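Local atomic coordinates of D-alanyl-D-alanine carboxypeptidase (Streptococcus pneumoniae R6, PDB entry 1XP4), a protein that probably removes the terminal D-alanine from peptidoglycan precursor peptides as a penicillin-binding serine carboxypeptidase of the S11 family. Residues N83-A88 with A199-T204. Sequence-based numbering, arbitrary orientation.
Sequences NIPMEA and AGMTIT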
# COMPACT_ATOMS: atom_id res chain seq x y z
N ASN A 83 -10.27 17.87 -10.26
CA ASN A 83 -9.06 18.58 -10.61
C ASN A 83 -9.02 19.90 -9.86
O ASN A 83 -9.89 20.19 -9.04
CB ASN A 83 -9.03 18.88 -12.11
CG ASN A 83 -8.12 17.94 -12.88
OD1 ASN A 83 -6.97 17.72 -12.50
ND2 ASN A 83 -8.63 17.40 -13.98
N ILE A 84 -7.99 20.68 -10.15
CA ILE A 84 -7.80 21.98 -9.52
C ILE A 84 -7.22 22.90 -10.58
O ILE A 84 -6.60 22.44 -11.54
CB ILE A 84 -6.82 21.87 -8.32
CG1 ILE A 84 -5.45 21.41 -8.81
CG2 ILE A 84 -7.35 20.87 -7.31
CD1 ILE A 84 -4.44 21.23 -7.71
N PRO A 85 -7.42 24.21 -10.45
CA PRO A 85 -6.90 25.15 -11.44
C PRO A 85 -5.40 24.99 -11.63
O PRO A 85 -4.66 24.85 -10.66
CB PRO A 85 -7.25 26.50 -10.84
CG PRO A 85 -8.51 26.21 -10.06
CD PRO A 85 -8.17 24.92 -9.39
N MSE A 86 -4.95 25.00 -12.89
CA MSE A 86 -3.53 24.87 -13.22
C MSE A 86 -3.20 25.84 -14.34
O MSE A 86 -2.46 25.51 -15.27
CB MSE A 86 -3.21 23.45 -13.66
CG MSE A 86 -3.15 22.47 -12.53
SE MSE A 86 -2.79 20.68 -13.14
CE MSE A 86 -3.30 19.75 -11.52
N GLU A 87 -3.75 27.04 -14.24
CA GLU A 87 -3.57 28.06 -15.26
C GLU A 87 -2.14 28.50 -15.52
O GLU A 87 -1.88 29.19 -16.49
CB GLU A 87 -4.44 29.28 -14.92
CG GLU A 87 -5.93 29.03 -15.15
CD GLU A 87 -6.23 28.53 -16.56
OE1 GLU A 87 -5.68 29.12 -17.51
OE2 GLU A 87 -6.99 27.54 -16.71
N ALA A 88 -1.22 28.08 -14.67
CA ALA A 88 0.19 28.43 -14.85
C ALA A 88 0.88 27.36 -15.71
O ALA A 88 2.03 27.53 -16.12
CB ALA A 88 0.87 28.55 -13.50
N ALA A 199 0.76 25.51 -4.91
CA ALA A 199 1.18 26.75 -5.54
C ALA A 199 0.31 27.92 -5.11
O ALA A 199 -0.14 28.70 -5.95
CB ALA A 199 1.14 26.59 -7.05
N GLY A 200 0.05 28.03 -3.81
CA GLY A 200 -0.77 29.14 -3.34
C GLY A 200 -2.15 28.81 -2.80
O GLY A 200 -2.44 29.10 -1.64
N MSE A 201 -3.02 28.22 -3.62
CA MSE A 201 -4.36 27.89 -3.16
C MSE A 201 -4.32 26.68 -2.24
O MSE A 201 -3.33 25.94 -2.22
CB MSE A 201 -5.29 27.60 -4.34
CG MSE A 201 -5.04 26.25 -4.99
SE MSE A 201 -6.36 25.83 -6.32
CE MSE A 201 -7.83 25.38 -5.16
N THR A 202 -5.39 26.47 -1.48
CA THR A 202 -5.45 25.34 -0.57
C THR A 202 -6.23 24.16 -1.15
O THR A 202 -7.34 24.33 -1.67
CB THR A 202 -6.11 25.75 0.77
OG1 THR A 202 -5.53 26.98 1.22
CG2 THR A 202 -5.90 24.69 1.85
N ILE A 203 -5.65 22.96 -1.09
CA ILE A 203 -6.35 21.79 -1.58
C ILE A 203 -6.80 20.97 -0.37
O ILE A 203 -6.15 20.98 0.68
CB ILE A 203 -5.47 20.91 -2.51
CG1 ILE A 203 -4.24 20.40 -1.77
CG2 ILE A 203 -5.07 21.70 -3.73
CD1 ILE A 203 -3.33 19.59 -2.64
N THR A 204 -7.93 20.29 -0.51
CA THR A 204 -8.50 19.50 0.57
C THR A 204 -8.43 18.02 0.23
O THR A 204 -8.60 17.64 -0.93
CB THR A 204 -9.98 19.89 0.82
OG1 THR A 204 -10.05 21.25 1.25
CG2 THR A 204 -10.60 18.99 1.87
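Ile84 and Pro85 face Ile203 and Met201, and the two backbones share no hydrogen bond. The nearest alpha carbons, Ile84 CA and Ile203 CA, are 8.1 Å apart. The pair Pro85 CA and Met201 CA follows at 9.1 Å. Residues 83-88 form an irregular loop between helix 70-74 and strand 90-92. Residues 201-204 are the second strand of a small antiparallel hairpin with strand 195-198, and the backbone of Ile203 is hydrogen-bonded to that of Ser196.

The contact is entirely apolar. Pro85 and Met201 form its exposed side. Met201, a selenomethionine here, reaches over to the loop. Its chain is extended at chi2 and bends at chi3 (-75°). The selenium, Met201 SE, lies 3.7 Å from Pro85 CD, and the two side chains meet at about a right angle. The same selenium is a looser 4.5 Å from Ile84 CB.

Both segments belong to the penicillin-binding carboxypeptidase domain, whose sequence family is in the beta-lactamase clan. The contact joins a loop to a hairpin that rests on helix 93-103. The side chain of Ile84 is about 9 Å from that of Ser104, a predicted active-site residue, so this packing lies close to the probable catalytic centre.

Deeper in, Ile84 CD1 approaches Ile203 CG2 at 4.1 Å. Ile84 holds chi2 extended at -178°, which carries CD1 away from the loop backbone to that methyl. Both isoleucines are buried and also touch Phe198. Ile84 packs on Ala99 as well, and Ile203 on Val102, both of helix 93-103.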